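Local coordinates for protein succinylglutamate desuccinylase (Vibrio cholerae, PDB 2G9D) that probably hydrolyses N-succinyl-L-glutamate to succinate and L-glutamate with one zinc ion per subunit, the last step of arginine breakdown by the AST pathway, at residues 13-24 against 34-42; 186-197 against 252-263. One frame throughout, in Å; residues are numbered along the deposited sequence.

Contact 1: residues 13-24 against 34-42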
loop_
_atom_site.group_PDB
_atom_site.type_symbol
_atom_site.label_atom_id
_atom_site.label_comp_id
_atom_site.label_asym_id
_atom_site.label_seq_id
_atom_site.Cartn_x
_atom_site.Cartn_y
_atom_site.Cartn_z
ATOM N N ASP A 13 -9.146 -1.694 19.359
ATOM C CA ASP A 13 -8.498 -2.517 20.381
ATOM C C ASP A 13 -7.001 -2.492 20.113
ATOM O O ASP A 13 -6.206 -3.020 20.891
ATOM C CB ASP A 13 -8.984 -3.958 20.305
ATOM C CG ASP A 13 -10.057 -4.270 21.314
ATOM O OD1 ASP A 13 -10.524 -5.428 21.310
ATOM O OD2 ASP A 13 -10.434 -3.374 22.102
ATOM N N SER A 14 -6.635 -1.864 18.999
ATOM C CA SER A 14 -5.239 -1.723 18.608
ATOM C C SER A 14 -4.779 -0.300 18.867
ATOM O O SER A 14 -3.613 -0.063 19.114
ATOM C CB SER A 14 -5.050 -2.080 17.140
ATOM O OG SER A 14 -5.305 -3.474 16.914
ATOM N N LEU A 15 -5.722 0.628 18.804
ATOM C CA LEU A 15 -5.446 2.011 19.071
ATOM C C LEU A 15 -5.566 2.343 20.548
ATOM O O LEU A 15 -5.702 3.492 20.939
ATOM C CB LEU A 15 -6.392 2.905 18.259
ATOM C CG LEU A 15 -5.911 3.470 16.931
ATOM C CD1 LEU A 15 -4.854 2.541 16.323
ATOM C CD2 LEU A 15 -7.100 3.652 16.022
ATOM N N ASP A 16 -5.614 1.312 21.374
ATOM C CA ASP A 16 -5.770 1.540 22.815
ATOM C C ASP A 16 -4.439 1.303 23.528
ATOM O O ASP A 16 -4.050 0.144 23.773
ATOM C CB ASP A 16 -6.855 0.621 23.407
ATOM C CG ASP A 16 -7.457 1.185 24.678
ATOM O OD1 ASP A 16 -6.741 1.256 25.705
ATOM O OD2 ASP A 16 -8.647 1.547 24.640
ATOM N N LEU A 17 -3.736 2.389 23.859
ATOM C CA LEU A 17 -2.434 2.269 24.533
ATOM C C LEU A 17 -2.500 1.672 25.951
ATOM O O LEU A 17 -1.935 0.608 26.224
ATOM C CB LEU A 17 -1.722 3.634 24.561
ATOM C CG LEU A 17 -1.216 4.164 23.208
ATOM C CD1 LEU A 17 -2.390 4.334 22.237
ATOM C CD2 LEU A 17 -0.491 5.479 23.415
ATOM N N ASP A 18 -3.197 2.362 26.845
ATOM C CA ASP A 18 -3.352 1.927 28.232
ATOM C C ASP A 18 -3.703 0.447 28.346
ATOM O O ASP A 18 -3.152 -0.259 29.186
ATOM C CB ASP A 18 -4.438 2.760 28.893
ATOM C CG ASP A 18 -4.234 4.246 28.678
ATOM O OD1 ASP A 18 -3.884 4.645 27.541
ATOM O OD2 ASP A 18 -4.428 5.017 29.641
ATOM N N HIS A 19 -4.626 -0.007 27.501
ATOM C CA HIS A 19 -5.064 -1.399 27.488
ATOM C C HIS A 19 -4.324 -2.243 26.444
ATOM O O HIS A 19 -4.457 -2.021 25.236
ATOM C CB HIS A 19 -6.573 -1.470 27.230
ATOM C CG HIS A 19 -7.409 -1.417 28.473
ATOM N ND1 HIS A 19 -7.574 -0.268 29.218
ATOM C CD2 HIS A 19 -8.116 -2.382 29.108
ATOM C CE1 HIS A 19 -8.344 -0.529 30.260
ATOM N NE2 HIS A 19 -8.687 -1.804 30.217
ATOM N N PRO A 20 -3.532 -3.226 26.904
ATOM C CA PRO A 20 -2.759 -4.120 26.046
ATOM C C PRO A 20 -3.544 -5.366 25.698
ATOM O O PRO A 20 -4.000 -6.084 26.583
ATOM C CB PRO A 20 -1.557 -4.448 26.909
ATOM C CG PRO A 20 -2.192 -4.616 28.236
ATOM C CD PRO A 20 -3.139 -3.415 28.312
HETATM N N MSE A 21 -3.701 -5.617 24.407
HETATM C CA MSE A 21 -4.415 -6.793 23.942
HETATM C C MSE A 21 -3.402 -7.923 23.767
HETATM O O MSE A 21 -2.478 -7.822 22.967
HETATM C CB MSE A 21 -5.110 -6.491 22.611
HETATM C CG MSE A 21 -4.196 -5.878 21.544
HETATM SE SE MSE A 21 -5.018 -5.548 19.795
HETATM C CE MSE A 21 -4.769 -7.292 19.013
ATOM N N VAL A 22 -3.566 -8.993 24.532
ATOM C CA VAL A 22 -2.649 -10.119 24.444
ATOM C C VAL A 22 -3.022 -10.982 23.264
ATOM O O VAL A 22 -4.127 -10.890 22.744
ATOM C CB VAL A 22 -2.718 -11.011 25.699
ATOM C CG1 VAL A 22 -2.340 -10.216 26.939
ATOM C CG2 VAL A 22 -4.120 -11.593 25.844
ATOM N N ALA A 23 -2.099 -11.837 22.848
ATOM C CA ALA A 23 -2.364 -12.750 21.745
ATOM C C ALA A 23 -3.451 -13.722 22.188
ATOM O O ALA A 23 -3.693 -13.881 23.385
ATOM C CB ALA A 23 -1.102 -13.525 21.387
ATOM N N GLN A 24 -4.099 -14.362 21.218
ATOM C CA GLN A 24 -5.143 -15.344 21.489
ATOM C C GLN A 24 -5.710 -15.946 20.222
ATOM O O GLN A 24 -6.381 -15.271 19.450
ATOM C CB GLN A 24 -6.270 -14.724 22.310
ATOM C CG GLN A 24 -6.842 -13.439 21.773
ATOM C CD GLN A 24 -7.759 -12.793 22.787
ATOM O OE1 GLN A 24 -8.650 -13.443 23.332
ATOM N NE2 GLN A 24 -7.543 -11.509 23.052
ATOM N N LEU A 34 -8.399 -17.890 13.806
ATOM C CA LEU A 34 -7.842 -16.542 13.992
ATOM C C LEU A 34 -6.703 -16.374 15.012
ATOM O O LEU A 34 -6.949 -15.991 16.162
ATOM C CB LEU A 34 -8.949 -15.564 14.404
ATOM C CG LEU A 34 -10.231 -15.437 13.592
ATOM C CD1 LEU A 34 -11.068 -14.319 14.197
ATOM C CD2 LEU A 34 -9.915 -15.153 12.126
ATOM N N LYS A 35 -5.462 -16.607 14.601
ATOM C CA LYS A 35 -4.360 -16.449 15.535
ATOM C C LYS A 35 -3.959 -14.985 15.699
ATOM O O LYS A 35 -3.278 -14.419 14.846
ATOM C CB LYS A 35 -3.147 -17.272 15.085
ATOM C CG LYS A 35 -3.446 -18.750 14.899
ATOM C CD LYS A 35 -2.180 -19.558 14.735
ATOM C CE LYS A 35 -1.356 -19.076 13.548
ATOM N NZ LYS A 35 -0.140 -19.926 13.346
ATOM N N LEU A 36 -4.399 -14.365 16.789
ATOM C CA LEU A 36 -4.040 -12.978 17.070
ATOM C C LEU A 36 -2.626 -13.025 17.637
ATOM O O LEU A 36 -2.328 -13.833 18.522
ATOM C CB LEU A 36 -4.962 -12.386 18.114
ATOM C CG LEU A 36 -5.176 -10.903 17.907
ATOM C CD1 LEU A 36 -5.999 -10.686 16.656
ATOM C CD2 LEU A 36 -5.904 -10.343 19.087
ATOM N N HIS A 37 -1.744 -12.168 17.149
ATOM C CA HIS A 37 -0.374 -12.212 17.636
ATOM C C HIS A 37 0.003 -11.093 18.594
ATOM O O HIS A 37 0.315 -11.343 19.763
ATOM C CB HIS A 37 0.580 -12.214 16.449
ATOM C CG HIS A 37 0.372 -13.358 15.512
ATOM N ND1 HIS A 37 0.448 -14.671 15.919
ATOM C CD2 HIS A 37 0.151 -13.387 14.177
ATOM C CE1 HIS A 37 0.290 -15.463 14.874
ATOM N NE2 HIS A 37 0.109 -14.709 13.804
ATOM N N GLN A 38 -0.016 -9.861 18.100
ATOM C CA GLN A 38 0.340 -8.726 18.932
ATOM C C GLN A 38 -0.448 -7.512 18.498
ATOM O O GLN A 38 -1.129 -7.543 17.483
ATOM C CB GLN A 38 1.830 -8.456 18.798
ATOM C CG GLN A 38 2.243 -8.148 17.376
ATOM C CD GLN A 38 3.721 -8.346 17.156
ATOM O OE1 GLN A 38 4.211 -9.474 17.187
ATOM N NE2 GLN A 38 4.444 -7.249 16.939
ATOM N N ARG A 39 -0.346 -6.444 19.272
ATOM C CA ARG A 39 -1.043 -5.206 18.977
ATOM C C ARG A 39 -1.022 -4.862 17.469
ATOM O O ARG A 39 0.028 -4.570 16.896
ATOM C CB ARG A 39 -0.402 -4.095 19.815
ATOM C CG ARG A 39 -1.264 -2.884 20.087
ATOM C CD ARG A 39 -0.716 -2.157 21.307
ATOM N NE ARG A 39 -1.039 -0.732 21.299
ATOM C CZ ARG A 39 -2.241 -0.229 21.554
ATOM N NH1 ARG A 39 -3.252 -1.034 21.845
ATOM N NH2 ARG A 39 -2.433 1.082 21.511
ATOM N N GLY A 40 -2.187 -4.932 16.826
ATOM C CA GLY A 40 -2.278 -4.615 15.413
ATOM C C GLY A 40 -1.900 -5.713 14.441
ATOM O O GLY A 40 -1.690 -5.446 13.256
ATOM N N VAL A 41 -1.814 -6.944 14.923
ATOM C CA VAL A 41 -1.461 -8.056 14.055
ATOM C C VAL A 41 -2.386 -9.262 14.206
ATOM O O VAL A 41 -2.326 -9.979 15.214
ATOM C CB VAL A 41 -0.037 -8.529 14.316
ATOM C CG1 VAL A 41 0.264 -9.719 13.434
ATOM C CG2 VAL A 41 0.935 -7.413 14.052
ATOM N N LEU A 42 -3.229 -9.491 13.196
ATOM C CA LEU A 42 -4.166 -10.617 13.184
ATOM C C LEU A 42 -3.893 -11.545 11.992
ATOM O O LEU A 42 -3.672 -11.073 10.885
ATOM C CB LEU A 42 -5.608 -10.095 13.112
ATOM C CG LEU A 42 -6.738 -11.123 12.901
ATOM C CD1 LEU A 42 -6.740 -12.141 14.035
ATOM C CD2 LEU A 42 -8.092 -10.416 12.825
#
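Arg39, on the turn between strands 33-38 and 41-44, reaches into the curl of loop 13-24; this is a loop folded over the end of a hairpin at the edge of the protein, partly buried, its centre about 22 Å from that of the chain. Arginine suits the place as a long chain ending in a flat cationic group that can lie among backbone carbonyl oxygens. With CG anti to the backbone N (chi1 -157°) and the chain extended as far as NE, the guanidinium is carried between two of them. Ser14 O lies over one face and Asp16 O over the opposite one, both modelled too tightly for their distances to define bonds. Leu17 leans on the same group through CD1. The Asp16 carboxylate is not in contact with the guanidinium: its OD1 instead accepts the backbone N of His19 at 3.0 Å, an Asx motif that ties the bend together.

The hairpin itself closes through a type II beta turn from Gln38 to Val41. Gly40 occupies its third position with phi 82°, where a CB would press on the preceding carbonyl. Ser14 OG, hydrogen-bonded to Phe10 O, lies 3.4 Å from Gly40 N.

Selenomethionine Met21 lies between arginine and strand. Its chain bends at chi3 (-85°) and crosses Leu36 at about a right angle, CE making an apolar contact with Leu36 CD2, and SE is 4.1 Å from Arg39 CA. Leu36, buried and apolar, also touches Leu5. Ala23, with only a methyl, lies against the carbonyls of Leu36 and His37. Beyond it the loop becomes a strand: Gln24 and Leu36 form an antiparallel hydrogen-bonded pair, Gln24 N to Leu36 O at 3.3 Å and a weak return bond from Leu36 N to Gln24 O.

Contact 2: residues 186-197 against 252-263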
loop_
_atom_site.group_PDB
_atom_site.type_symbol
_atom_site.label_atom_id
_atom_site.label_comp_id
_atom_site.label_asym_id
_atom_site.label_seq_id
_atom_site.Cartn_x
_atom_site.Cartn_y
_atom_site.Cartn_z
ATOM N N GLU A 186 -7.948 -3.936 -11.345
ATOM C CA GLU A 186 -9.073 -3.585 -12.196
ATOM C C GLU A 186 -10.385 -3.743 -11.411
ATOM O O GLU A 186 -11.195 -2.811 -11.312
ATOM C CB GLU A 186 -9.113 -4.484 -13.438
ATOM C CG GLU A 186 -7.801 -4.636 -14.233
ATOM C CD GLU A 186 -7.368 -3.389 -15.024
ATOM O OE1 GLU A 186 -6.617 -3.540 -16.028
ATOM O OE2 GLU A 186 -7.754 -2.264 -14.641
ATOM N N GLN A 187 -10.601 -4.917 -10.838
ATOM C CA GLN A 187 -11.831 -5.117 -10.092
ATOM C C GLN A 187 -11.936 -4.088 -8.964
ATOM O O GLN A 187 -13.022 -3.763 -8.488
ATOM C CB GLN A 187 -11.914 -6.537 -9.510
ATOM C CG GLN A 187 -13.139 -6.709 -8.605
ATOM C CD GLN A 187 -13.247 -8.073 -7.945
ATOM O OE1 GLN A 187 -12.309 -8.559 -7.314
ATOM N NE2 GLN A 187 -14.410 -8.692 -8.078
ATOM N N ALA A 188 -10.807 -3.569 -8.524
ATOM C CA ALA A 188 -10.880 -2.597 -7.464
ATOM C C ALA A 188 -11.229 -1.266 -8.089
ATOM O O ALA A 188 -11.575 -0.313 -7.385
ATOM C CB ALA A 188 -9.561 -2.514 -6.742
ATOM N N HIS A 189 -11.160 -1.215 -9.420
ATOM C CA HIS A 189 -11.428 0.017 -10.154
ATOM C C HIS A 189 -10.386 1.064 -9.773
ATOM O O HIS A 189 -10.704 2.253 -9.684
ATOM C CB HIS A 189 -12.804 0.585 -9.807
ATOM C CG HIS A 189 -13.941 -0.058 -10.534
ATOM N ND1 HIS A 189 -15.211 0.477 -10.540
ATOM C CD2 HIS A 189 -14.003 -1.182 -11.282
ATOM C CE1 HIS A 189 -16.006 -0.289 -11.261
ATOM N NE2 HIS A 189 -15.298 -1.304 -11.724
ATOM N N ILE A 190 -9.152 0.633 -9.518
ATOM C CA ILE A 190 -8.127 1.591 -9.152
ATOM C C ILE A 190 -7.918 2.382 -10.417
ATOM O O ILE A 190 -7.664 1.818 -11.479
ATOM C CB ILE A 190 -6.813 0.917 -8.730
ATOM C CG1 ILE A 190 -7.064 -0.071 -7.589
ATOM C CG2 ILE A 190 -5.822 1.985 -8.271
ATOM C CD1 ILE A 190 -7.609 0.564 -6.326
ATOM N N GLU A 191 -8.038 3.692 -10.302
ATOM C CA GLU A 191 -7.910 4.554 -11.459
ATOM C C GLU A 191 -6.540 4.586 -12.152
ATOM O O GLU A 191 -6.479 4.697 -13.381
ATOM C CB GLU A 191 -8.380 5.952 -11.079
ATOM C CG GLU A 191 -9.809 5.932 -10.579
ATOM C CD GLU A 191 -9.985 6.698 -9.278
ATOM O OE1 GLU A 191 -9.925 7.948 -9.321
ATOM O OE2 GLU A 191 -10.177 6.046 -8.220
ATOM N N ALA A 192 -5.446 4.458 -11.404
ATOM C CA ALA A 192 -4.135 4.478 -12.046
ATOM C C ALA A 192 -3.097 3.526 -11.457
ATOM O O ALA A 192 -3.133 3.166 -10.283
ATOM C CB ALA A 192 -3.587 5.898 -12.051
ATOM N N VAL A 193 -2.160 3.122 -12.297
ATOM C CA VAL A 193 -1.104 2.229 -11.862
ATOM C C VAL A 193 0.251 2.833 -12.204
ATOM O O VAL A 193 0.500 3.205 -13.338
ATOM C CB VAL A 193 -1.175 0.887 -12.578
ATOM C CG1 VAL A 193 -0.482 -0.170 -11.745
ATOM C CG2 VAL A 193 -2.617 0.542 -12.910
HETATM N N MSE A 194 1.128 2.911 -11.218
HETATM C CA MSE A 194 2.465 3.452 -11.404
HETATM C C MSE A 194 3.514 2.367 -11.289
HETATM O O MSE A 194 3.754 1.849 -10.198
HETATM C CB MSE A 194 2.765 4.470 -10.332
HETATM C CG MSE A 194 2.414 5.885 -10.657
HETATM SE SE MSE A 194 3.135 6.931 -9.182
HETATM C CE MSE A 194 4.961 6.304 -9.178
ATOM N N LEU A 195 4.149 2.025 -12.397
ATOM C CA LEU A 195 5.188 1.016 -12.338
ATOM C C LEU A 195 6.529 1.648 -11.938
ATOM O O LEU A 195 7.145 2.377 -12.709
ATOM C CB LEU A 195 5.290 0.318 -13.684
ATOM C CG LEU A 195 4.046 -0.517 -13.976
ATOM C CD1 LEU A 195 4.141 -1.100 -15.378
ATOM C CD2 LEU A 195 3.911 -1.616 -12.933
ATOM N N SER A 196 6.969 1.371 -10.719
ATOM C CA SER A 196 8.213 1.931 -10.227
ATOM C C SER A 196 9.354 1.571 -11.177
ATOM O O SER A 196 9.397 0.455 -11.720
ATOM C CB SER A 196 8.504 1.403 -8.819
ATOM O OG SER A 196 9.538 2.138 -8.194
ATOM N N ASN A 197 10.274 2.517 -11.383
ATOM C CA ASN A 197 11.420 2.281 -12.258
ATOM C C ASN A 197 12.683 1.829 -11.523
ATOM O O ASN A 197 13.600 1.307 -12.149
ATOM C CB ASN A 197 11.744 3.531 -13.090
ATOM C CG ASN A 197 12.382 4.648 -12.271
ATOM O OD1 ASN A 197 12.776 5.685 -12.825
ATOM N ND2 ASN A 197 12.486 4.450 -10.953
ATOM N N HIS A 252 -18.894 -7.828 -9.728
ATOM C CA HIS A 252 -19.166 -6.559 -10.405
ATOM C C HIS A 252 -18.221 -6.354 -11.605
ATOM O O HIS A 252 -17.207 -7.050 -11.733
ATOM C CB HIS A 252 -18.961 -5.419 -9.442
ATOM C CG HIS A 252 -17.547 -5.288 -8.980
ATOM N ND1 HIS A 252 -16.963 -4.070 -8.716
ATOM C CD2 HIS A 252 -16.609 -6.225 -8.711
ATOM C CE1 HIS A 252 -15.723 -4.260 -8.301
ATOM N NE2 HIS A 252 -15.484 -5.559 -8.289
ATOM N N LEU A 253 -18.547 -5.393 -12.470
ATOM C CA LEU A 253 -17.744 -5.104 -13.651
ATOM C C LEU A 253 -16.485 -4.289 -13.342
ATOM O O LEU A 253 -16.535 -3.294 -12.613
ATOM C CB LEU A 253 -18.580 -4.342 -14.672
ATOM C CG LEU A 253 -19.418 -5.164 -15.644
ATOM C CD1 LEU A 253 -20.484 -4.258 -16.268
ATOM C CD2 LEU A 253 -18.507 -5.814 -16.714
ATOM N N PRO A 254 -15.328 -4.726 -13.872
ATOM C CA PRO A 254 -14.050 -4.028 -13.661
ATOM C C PRO A 254 -13.832 -2.929 -14.705
ATOM O O PRO A 254 -14.690 -2.696 -15.563
ATOM C CB PRO A 254 -13.027 -5.152 -13.781
ATOM C CG PRO A 254 -13.644 -6.036 -14.841
ATOM C CD PRO A 254 -15.097 -6.083 -14.418
ATOM N N ARG A 255 -12.692 -2.257 -14.629
ATOM C CA ARG A 255 -12.380 -1.200 -15.582
ATOM C C ARG A 255 -10.887 -0.950 -15.676
ATOM O O ARG A 255 -10.253 -0.601 -14.678
ATOM C CB ARG A 255 -13.075 0.110 -15.201
ATOM C CG ARG A 255 -14.096 0.607 -16.245
ATOM C CD ARG A 255 -13.533 0.611 -17.684
ATOM N NE ARG A 255 -12.483 1.611 -17.888
ATOM C CZ ARG A 255 -11.810 1.773 -19.026
ATOM N NH1 ARG A 255 -12.069 0.996 -20.072
ATOM N NH2 ARG A 255 -10.880 2.718 -19.125
ATOM N N LYS A 256 -10.336 -1.128 -16.876
ATOM C CA LYS A 256 -8.914 -0.920 -17.118
ATOM C C LYS A 256 -8.396 0.335 -16.432
ATOM O O LYS A 256 -9.126 1.316 -16.293
ATOM C CB LYS A 256 -8.645 -0.830 -18.619
ATOM C CG LYS A 256 -8.016 -2.079 -19.213
ATOM C CD LYS A 256 -8.862 -3.323 -18.989
ATOM C CE LYS A 256 -8.141 -4.545 -19.559
ATOM N NZ LYS A 256 -8.874 -5.839 -19.405
ATOM N N SER A 257 -7.139 0.298 -16.003
ATOM C CA SER A 257 -6.531 1.443 -15.324
ATOM C C SER A 257 -5.448 2.087 -16.184
ATOM O O SER A 257 -4.786 1.404 -16.975
ATOM C CB SER A 257 -5.925 0.996 -13.984
ATOM O OG SER A 257 -5.203 2.043 -13.356
ATOM N N VAL A 258 -5.266 3.398 -16.040
ATOM C CA VAL A 258 -4.240 4.073 -16.825
ATOM C C VAL A 258 -2.845 3.617 -16.401
ATOM O O VAL A 258 -2.410 3.883 -15.279
ATOM C CB VAL A 258 -4.314 5.614 -16.697
ATOM C CG1 VAL A 258 -5.584 6.127 -17.324
ATOM C CG2 VAL A 258 -4.232 6.019 -15.256
HETATM N N MSE A 259 -2.159 2.928 -17.311
HETATM C CA MSE A 259 -0.818 2.420 -17.060
HETATM C C MSE A 259 0.262 3.493 -17.183
HETATM O O MSE A 259 0.459 4.078 -18.244
HETATM C CB MSE A 259 -0.523 1.279 -18.015
HETATM C CG MSE A 259 -0.057 0.042 -17.304
HETATM SE SE MSE A 259 -1.423 -0.724 -16.169
HETATM C CE MSE A 259 -1.140 -2.565 -16.570
ATOM N N TYR A 260 0.959 3.734 -16.075
ATOM C CA TYR A 260 2.022 4.730 -15.990
ATOM C C TYR A 260 3.375 4.096 -15.684
ATOM O O TYR A 260 3.471 2.977 -15.181
ATOM C CB TYR A 260 1.704 5.749 -14.899
ATOM C CG TYR A 260 0.812 6.900 -15.317
ATOM C CD1 TYR A 260 1.279 7.884 -16.175
ATOM C CD2 TYR A 260 -0.482 7.037 -14.810
ATOM C CE1 TYR A 260 0.489 8.973 -16.515
ATOM C CE2 TYR A 260 -1.277 8.127 -15.148
ATOM C CZ TYR A 260 -0.781 9.088 -16.002
ATOM O OH TYR A 260 -1.542 10.173 -16.363
ATOM N N ARG A 261 4.425 4.847 -15.963
ATOM C CA ARG A 261 5.772 4.371 -15.747
ATOM C C ARG A 261 6.625 5.445 -15.107
ATOM O O ARG A 261 6.661 6.576 -15.579
ATOM C CB ARG A 261 6.364 3.980 -17.095
ATOM C CG ARG A 261 7.840 3.692 -17.081
ATOM C CD ARG A 261 8.310 3.461 -18.493
ATOM N NE ARG A 261 8.131 4.647 -19.332
ATOM C CZ ARG A 261 9.008 5.646 -19.419
ATOM N NH1 ARG A 261 10.132 5.602 -18.713
ATOM N NH2 ARG A 261 8.769 6.682 -20.221
ATOM N N VAL A 262 7.306 5.097 -14.028
ATOM C CA VAL A 262 8.169 6.064 -13.373
ATOM C C VAL A 262 9.177 6.465 -14.434
ATOM O O VAL A 262 9.895 5.623 -14.970
ATOM C CB VAL A 262 8.932 5.449 -12.180
ATOM C CG1 VAL A 262 9.697 6.518 -11.451
ATOM C CG2 VAL A 262 7.966 4.776 -11.234
ATOM N N SER A 263 9.221 7.753 -14.746
ATOM C CA SER A 263 10.132 8.259 -15.758
ATOM C C SER A 263 11.495 8.530 -15.146
ATOM O O SER A 263 12.535 8.246 -15.743
ATOM C CB SER A 263 9.558 9.542 -16.362
ATOM O OG SER A 263 10.366 10.024 -17.421
#
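Strands 192-195 and 258-263 run parallel, pairing Ala192 with Val258 through to Leu195 with Arg261, their axes 4.5 Å apart at closest and 30° from one another. Five backbone bonds join them in the staggered parallel pattern, from Val258 N on Glu191 O to Val262 N on Leu195 O. On one face Ala192, with only a methyl, makes apolar contact with Val258 CG2; Ala192 CB also lies at the edge of the Tyr260 ring, which in turn meets Phe284. On the other face branched Val193, apolar and buried, rests its CG2 3.7 Å from SE of selenomethionine Met259. Val262 closes the far end, its two methyls serving different neighbours: CG2 touches Met194 CE at 3.9 Å, while Asn197 crosses at about a right angle, its amide beside CG1.

Before the strands, Ser257 OG lies 2.9 Å from Glu191 O and 3.1 Å from Ile190 O; its single proton could make a weak bond to either. His189 has a positive phi (63°) in a Schellman motif ending helix 179-187. It suits its place by offering a ring N-H to a loop carbonyl: NE2 donates to Leu253 O (N-H...O 154°) close to both the ring and the carbonyl plane, though the modelled 2.5 Å between these two atoms is doubtful as a length. Glu186 CB packs 4.0 Å from Pro254 CB, apolar carbon on apolar carbon. Strand 258-267 also pairs antiparallel with 322-334, and the parallel ladder is consistent with a join between the catalytic part and the barrel-sandwich hybrid part of the AspA/AstE family.

Contact 1 closes before contact 2 opens along the chain, and the two lie on opposite sides of its centre, with centres 34 Å apart and nearest atoms about 20 Å apart. They do not touch, but a succession of paired strands runs from one to the other through 90-94, 55-60, 149-157, 214-220 and 166-169. The predicted zinc site, His63, Glu66 and His155, is flanked at some remove: the side chain of Leu15 in contact 1 is about 12 Å from that of Glu66, and that of Ile190 in contact 2 about 11 Å from that of His155. Contact 2 comes nearer the predicted active-site Glu219, with Met194 about 8 Å away, side chain to side chain.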